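Local coordinates for protein acetaldehyde dehydrogenase (Acetylating) (Geobacillus thermoglucosidasius, PDB 5J78) that probably catalyses the NAD-dependent, reversible conversion of acetaldehyde and coenzyme A to acetyl-CoA, as an acetylating member of the aldehyde dehydrogenase family, at residues S32-E35 with V36-L40; P167-A170 with K171-A174; A203-N206 with E207-H211. One frame throughout, in Å; residues are numbered along the deposited sequence. Where two conformers were deposited one is given.

Contact 1. Residues S32-E35 with V36-L40; sequences SIQE and VRNYL
E35 and Y39, one turn apart, meet through both a methylene and a carboxylate. CG of E35 lies over one face of the Y39 ring as a CH-pi contact, 3.8 Å from the ring centroid, and the carboxylate slants across toward the phenol oxygen, its plane turned 33° from the ring. E35 CG stands anti to the backbone N (chi1 -177°) and the chain stays extended, which carries the carboxylate out to the phenol. There Y39 OH donates a weak hydrogen bond to E35 OE2 at 2.6 Å; OE2 has a stronger partner in T198 OG1. The tyrosine also meets E35 O, which sits 3.5 Å above the ring plane, offset toward its rim.

The backbone bonds are those of a regular alpha-helix, i to i+4, from V36 N to S32 O through Y39 N to E35 O; that from N38 N to Q34 O is 2.9 Å long. This is helix 28-51, near the N-terminal end of the modelled chain, and it presents one flank to helix 202-210 of its own subunit and another to a second copy of the protein.

Between I33 and R37 a methyl lies against the guanidinium. The two side chains run side by side and point the same way, with I33 CG2 3.6 Å from R37 NE, approaching obliquely.

Charged and amide groups complete the surface. R37 sits between the two flanks, with NE toward E207 of the same chain and NH1 and NH2 in salt bridges with D27 and D29 of the second subunit. On the flank that meets this neighbour, N38 OD1 accepts a hydrogen bond from R26 of the second subunit.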
loop_
_atom_site.group_PDB
_atom_site.type_symbol
_atom_site.label_atom_id
_atom_site.label_comp_id
_atom_site.label_asym_id
_atom_site.label_seq_id
_atom_site.Cartn_x
_atom_site.Cartn_y
_atom_site.Cartn_z
ATOM N N SER A 32 -3.350 19.561 -10.193
ATOM C CA SER A 32 -4.564 19.386 -9.415
ATOM C C SER A 32 -4.219 19.203 -7.920
ATOM O O SER A 32 -4.932 19.714 -7.055
ATOM C CB SER A 32 -5.394 18.221 -9.952
ATOM O OG SER A 32 -4.819 16.962 -9.677
ATOM N N ILE A 33 -3.121 18.520 -7.608
ATOM C CA ILE A 33 -2.682 18.447 -6.209
ATOM C C ILE A 33 -2.361 19.832 -5.652
ATOM O O ILE A 33 -2.808 20.191 -4.557
ATOM C CB ILE A 33 -1.445 17.521 -6.034
ATOM C CG1 ILE A 33 -1.816 16.075 -6.356
ATOM C CG2 ILE A 33 -0.917 17.565 -4.581
ATOM C CD1 ILE A 33 -0.596 15.142 -6.483
ATOM N N GLN A 34 -1.574 20.598 -6.397
ATOM C CA GLN A 34 -1.244 21.956 -6.006
ATOM C C GLN A 34 -2.507 22.771 -5.740
ATOM O O GLN A 34 -2.601 23.491 -4.741
ATOM C CB GLN A 34 -0.411 22.632 -7.096
ATOM C CG GLN A 34 0.157 23.957 -6.677
ATOM C CD GLN A 34 1.134 23.808 -5.556
ATOM O OE1 GLN A 34 2.282 23.427 -5.771
ATOM N NE2 GLN A 34 0.683 24.087 -4.345
ATOM N N GLU A 35 -3.481 22.652 -6.639
ATOM C CA GLU A 35 -4.732 23.392 -6.484
ATOM C C GLU A 35 -5.421 23.041 -5.151
ATOM O O GLU A 35 -5.783 23.940 -4.389
ATOM C CB GLU A 35 -5.660 23.106 -7.658
ATOM C CG GLU A 35 -6.983 23.885 -7.630
ATOM C CD GLU A 35 -7.938 23.536 -8.797
ATOM O OE1 GLU A 35 -8.135 22.349 -9.116
ATOM O OE2 GLU A 35 -8.499 24.468 -9.394
ATOM N N VAL A 36 -5.575 21.744 -4.862
ATOM C CA VAL A 36 -6.113 21.297 -3.561
ATOM C C VAL A 36 -5.377 21.921 -2.377
ATOM O O VAL A 36 -6.004 22.433 -1.427
ATOM C CB VAL A 36 -6.050 19.754 -3.431
ATOM C CG1 VAL A 36 -6.420 19.285 -2.038
ATOM C CG2 VAL A 36 -6.998 19.137 -4.444
ATOM N N ARG A 37 -4.049 21.898 -2.430
ATOM C CA ARG A 37 -3.242 22.480 -1.348
ATOM C C ARG A 37 -3.521 23.973 -1.206
ATOM O O ARG A 37 -3.737 24.452 -0.112
ATOM C CB ARG A 37 -1.754 22.235 -1.583
ATOM C CG ARG A 37 -1.395 20.737 -1.559
ATOM C CD ARG A 37 0.107 20.515 -1.617
ATOM N NE ARG A 37 0.490 19.103 -1.592
ATOM C CZ ARG A 37 1.737 18.671 -1.770
ATOM N NH1 ARG A 37 2.701 19.540 -1.981
ATOM N NH2 ARG A 37 2.026 17.377 -1.742
ATOM N N ASN A 38 -3.567 24.697 -2.319
ATOM C CA ASN A 38 -3.927 26.104 -2.269
ATOM C C ASN A 38 -5.323 26.353 -1.676
ATOM O O ASN A 38 -5.492 27.248 -0.862
ATOM C CB ASN A 38 -3.857 26.716 -3.663
ATOM C CG ASN A 38 -2.423 26.800 -4.202
ATOM O OD1 ASN A 38 -1.464 26.820 -3.456
ATOM N ND2 ASN A 38 -2.294 26.844 -5.516
ATOM N N TYR A 39 -6.322 25.579 -2.092
ATOM C CA TYR A 39 -7.671 25.733 -1.543
ATOM C C TYR A 39 -7.717 25.482 -0.044
ATOM O O TYR A 39 -8.392 26.202 0.693
ATOM C CB TYR A 39 -8.660 24.783 -2.233
ATOM C CG TYR A 39 -8.963 25.110 -3.672
ATOM C CD1 TYR A 39 -8.619 26.338 -4.225
ATOM C CD2 TYR A 39 -9.605 24.181 -4.483
ATOM C CE1 TYR A 39 -8.908 26.629 -5.561
ATOM C CE2 TYR A 39 -9.898 24.457 -5.802
ATOM C CZ TYR A 39 -9.546 25.685 -6.341
ATOM O OH TYR A 39 -9.829 25.962 -7.664
ATOM N N LEU A 40 -7.039 24.440 0.416
ATOM C CA LEU A 40 -7.111 24.121 1.836
ATOM C C LEU A 40 -6.429 25.207 2.679
ATOM O O LEU A 40 -6.906 25.551 3.756
ATOM C CB LEU A 40 -6.484 22.762 2.110
ATOM C CG LEU A 40 -7.298 21.561 1.658
ATOM C CD1 LEU A 40 -6.410 20.319 1.630
ATOM C CD2 LEU A 40 -8.491 21.348 2.570
#

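Contact 2. Residues P167-A170 with K171-A174; sequences PSAA and KCTA
T173 turns its hydroxyl back over the preceding turn to A169: with chi1 at -55°, OG1 stands beside its own backbone N and opposite the carbonyl carbon, while CG2 takes the place anti to the N. C172 differs, with chi1 65° placing SG between the backbone N and the carbonyl carbon, and this brings the sulfur alongside the methyl of A169, 4.0 Å from CB.

A169 O is therefore gripped twice by one residue. T173 N donates to it at 3.1 Å, nearly along the C=O axis, and T173 OG1 donates at 2.7 Å from above the carbonyl plane, 38° out of it. A threonine hydroxyl bonded to the carbonyl four residues back, beside the backbone N-H, is a common intrahelical arrangement; here it fixes the side chain's rotation. The next bond of the helix, A174 N to A170 O, measures 3.0 Å.

A169 is the N-cap residue, and its side chain has no polar group to offer the first amides. E83 supplies one from outside, its carboxylate accepting from K171 N and C172 N; probably charged, it sits where it would favour the helix dipole. Helix 170-186 follows strand 160-165 as part of a beta-alpha unit; C172 packs on helices 55-84 and 143-156, and T173 is wedged between helix 143-156 and C196 of strand 194-196.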
loop_
_atom_site.group_PDB
_atom_site.type_symbol
_atom_site.label_atom_id
_atom_site.label_comp_id
_atom_site.label_asym_id
_atom_site.label_seq_id
_atom_site.Cartn_x
_atom_site.Cartn_y
_atom_site.Cartn_z
ATOM N N PRO A 167 -15.885 13.664 -12.406
ATOM C CA PRO A 167 -15.362 14.277 -13.638
ATOM C C PRO A 167 -16.436 14.625 -14.701
ATOM O O PRO A 167 -16.294 15.618 -15.417
ATOM C CB PRO A 167 -14.405 13.212 -14.171
ATOM C CG PRO A 167 -14.015 12.432 -12.984
ATOM C CD PRO A 167 -15.210 12.398 -12.084
ATOM N N SER A 168 -17.521 13.863 -14.770
ATOM C CA SER A 168 -18.534 14.134 -15.790
ATOM C C SER A 168 -19.456 15.319 -15.420
ATOM O O SER A 168 -20.368 15.681 -16.189
ATOM C CB SER A 168 -19.370 12.876 -16.049
ATOM O OG SER A 168 -20.260 12.637 -14.984
ATOM N N ALA A 169 -19.207 15.928 -14.259
ATOM C CA ALA A 169 -19.992 17.070 -13.789
ATOM C C ALA A 169 -19.110 18.206 -13.247
ATOM O O ALA A 169 -19.567 19.026 -12.444
ATOM C CB ALA A 169 -20.997 16.607 -12.706
ATOM N N ALA A 170 -17.859 18.279 -13.695
ATOM C CA ALA A 170 -16.922 19.266 -13.136
ATOM C C ALA A 170 -17.342 20.729 -13.312
ATOM O O ALA A 170 -17.237 21.529 -12.375
ATOM C CB ALA A 170 -15.553 19.062 -13.726
ATOM N N LYS A 171 -17.848 21.089 -14.485
ATOM C CA LYS A 171 -18.196 22.489 -14.738
ATOM C C LYS A 171 -19.443 22.965 -13.981
ATOM O O LYS A 171 -19.437 24.041 -13.399
ATOM C CB LYS A 171 -18.400 22.713 -16.236
ATOM C CG LYS A 171 -17.111 22.677 -17.042
ATOM C CD LYS A 171 -17.406 22.627 -18.518
ATOM C CE LYS A 171 -16.136 22.466 -19.329
ATOM N NZ LYS A 171 -16.222 21.280 -20.223
ATOM N N CYS A 172 -20.515 22.185 -13.976
ATOM C CA CYS A 172 -21.705 22.640 -13.263
ATOM C C CYS A 172 -21.467 22.639 -11.732
ATOM O O CYS A 172 -21.965 23.518 -11.023
ATOM C CB CYS A 172 -22.918 21.793 -13.634
ATOM S SG CYS A 172 -22.834 20.091 -13.136
ATOM N N THR A 173 -20.690 21.675 -11.234
ATOM C CA THR A 173 -20.344 21.619 -9.800
ATOM C C THR A 173 -19.522 22.860 -9.391
ATOM O O THR A 173 -19.838 23.533 -8.410
ATOM C CB THR A 173 -19.560 20.303 -9.449
ATOM O OG1 THR A 173 -20.322 19.163 -9.865
ATOM C CG2 THR A 173 -19.312 20.180 -7.933
ATOM N N ALA A 174 -18.475 23.167 -10.148
ATOM C CA ALA A 174 -17.679 24.350 -9.873
ATOM C C ALA A 174 -18.500 25.641 -9.993
ATOM O O ALA A 174 -18.280 26.572 -9.226
ATOM C CB ALA A 174 -16.469 24.395 -10.802
#

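Contact 3. Residues A203-N206 with E207-H211; sequences AATN and ELMKH
N206 and K210 meet on the outer side of helix 202-210, one turn apart. From CB, 3.5 Å from N206 O, the lysine runs out fully extended. CG keeps to the same carbonyl oxygen, CD passes 3.3 Å from N206 OD1, CE comes alongside that oxygen, and NZ closes on it with a hydrogen bond of 3.0 Å. The ammonium lies in the plane of the amide carbonyl, on a lone pair of OD1. For N206, chi1 of -175° swings the amide along the helix toward the next turn, where the extended lysine crosses it.

The other end of the amide is occupied too. ND2 of N206 donates to a water at 3.2 Å, and the water donates in turn to A203 O at 2.8 Å and weakly to E207 OE1. The remaining oxygen of E207, OE2, has R37 as its partner.

On the side facing the sheet T205 and M209 run side by side, CG2 of T205 3.9 Å from CE of M209. Polar pairing outside and apolar packing inside make an amphipathic helix, here laid against strands 124-138 and 160-165, as in the alpha/beta, Rossmann-like cofactor domain of aldehyde dehydrogenases.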
loop_
_atom_site.group_PDB
_atom_site.type_symbol
_atom_site.label_atom_id
_atom_site.label_comp_id
_atom_site.label_asym_id
_atom_site.label_seq_id
_atom_site.Cartn_x
_atom_site.Cartn_y
_atom_site.Cartn_z
ATOM N N ALA A 203 -5.488 11.672 -8.097
ATOM C CA ALA A 203 -4.509 12.316 -7.226
ATOM C C ALA A 203 -5.121 13.437 -6.382
ATOM O O ALA A 203 -4.843 13.524 -5.196
ATOM C CB ALA A 203 -3.356 12.839 -8.054
ATOM N N ALA A 204 -5.973 14.268 -6.977
ATOM C CA ALA A 204 -6.566 15.388 -6.251
ATOM C C ALA A 204 -7.569 14.912 -5.199
ATOM O O ALA A 204 -7.613 15.434 -4.092
ATOM C CB ALA A 204 -7.256 16.366 -7.231
ATOM N N THR A 205 -8.397 13.943 -5.570
ATOM C CA THR A 205 -9.357 13.360 -4.630
ATOM C C THR A 205 -8.625 12.797 -3.418
ATOM O O THR A 205 -9.010 13.025 -2.266
ATOM C CB THR A 205 -10.175 12.249 -5.280
ATOM O OG1 THR A 205 -10.777 12.751 -6.477
ATOM C CG2 THR A 205 -11.260 11.765 -4.323
ATOM N N ASN A 206 -7.549 12.083 -3.703
ATOM C CA ASN A 206 -6.708 11.493 -2.676
ATOM C C ASN A 206 -6.064 12.560 -1.775
ATOM O O ASN A 206 -6.053 12.447 -0.541
ATOM C CB ASN A 206 -5.640 10.631 -3.344
ATOM C CG ASN A 206 -4.796 9.868 -2.350
ATOM O OD1 ASN A 206 -5.258 8.913 -1.716
ATOM N ND2 ASN A 206 -3.543 10.273 -2.217
ATOM N N GLU A 207 -5.543 13.608 -2.401
ATOM C CA GLU A 207 -4.913 14.689 -1.665
ATOM C C GLU A 207 -5.945 15.326 -0.742
ATOM O O GLU A 207 -5.691 15.555 0.426
ATOM C CB GLU A 207 -4.330 15.734 -2.636
ATOM C CG GLU A 207 -3.502 16.834 -1.970
ATOM C CD GLU A 207 -2.135 16.354 -1.458
ATOM O OE1 GLU A 207 -1.708 15.236 -1.812
ATOM O OE2 GLU A 207 -1.479 17.109 -0.706
ATOM N N LEU A 208 -7.122 15.601 -1.281
ATOM C CA LEU A 208 -8.162 16.279 -0.511
ATOM C C LEU A 208 -8.618 15.444 0.685
ATOM O O LEU A 208 -8.860 15.978 1.774
ATOM C CB LEU A 208 -9.368 16.605 -1.396
ATOM C CG LEU A 208 -10.527 17.263 -0.649
ATOM C CD1 LEU A 208 -10.138 18.630 -0.110
ATOM C CD2 LEU A 208 -11.724 17.383 -1.587
ATOM N N MET A 209 -8.743 14.140 0.477
ATOM C CA MET A 209 -9.236 13.258 1.523
ATOM C C MET A 209 -8.202 13.055 2.647
ATOM O O MET A 209 -8.590 12.889 3.794
ATOM C CB MET A 209 -9.644 11.901 0.940
ATOM C CG MET A 209 -10.960 11.920 0.174
ATOM S SD MET A 209 -11.545 10.255 -0.135
ATOM C CE MET A 209 -13.041 10.636 -1.050
ATOM N N LYS A 210 -6.908 13.114 2.335
ATOM C CA LYS A 210 -5.883 12.727 3.311
ATOM C C LYS A 210 -5.055 13.883 3.854
ATOM O O LYS A 210 -4.273 13.696 4.776
ATOM C CB LYS A 210 -4.951 11.694 2.689
ATOM C CG LYS A 210 -5.678 10.405 2.284
ATOM C CD LYS A 210 -4.752 9.477 1.539
ATOM C CE LYS A 210 -5.343 8.096 1.388
ATOM N NZ LYS A 210 -4.435 7.180 0.643
ATOM N N HIS A 211 -5.233 15.070 3.289
ATOM C CA HIS A 211 -4.398 16.206 3.639
ATOM C C HIS A 211 -4.488 16.559 5.132
ATOM O O HIS A 211 -5.544 16.418 5.735
ATOM C CB HIS A 211 -4.790 17.423 2.804
ATOM C CG HIS A 211 -3.748 18.491 2.788
ATOM N ND1 HIS A 211 -3.652 19.451 3.774
ATOM C CD2 HIS A 211 -2.738 18.736 1.924
ATOM C CE1 HIS A 211 -2.641 20.256 3.502
ATOM N NE2 HIS A 211 -2.064 19.839 2.388
HETATM O O HOH W 1 -2.504 12.780 -3.954
#

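How the contacts relate
Along the chain the three come in series, contact 1 on helix 28-51, contact 2 at the start of helix 170-186 and contact 3 on helix 202-210. Contacts 1 and 3 have centres 9 Å apart and touch: the salt bridge between R37 NE and E207 OE2 (2.9 Å) joins the two helices, with L40 packed on H211 and S32 on A204. Contact 2 stands apart, its centre about 17 Å from each of the others. Strands 160-165 and 194-196 of one mixed sheet link the regions, since residues of all three pack on one or other of them. Through R37 the touching pair of contacts 1 and 3 is tied to the second subunit; contact 2 meets no other chain.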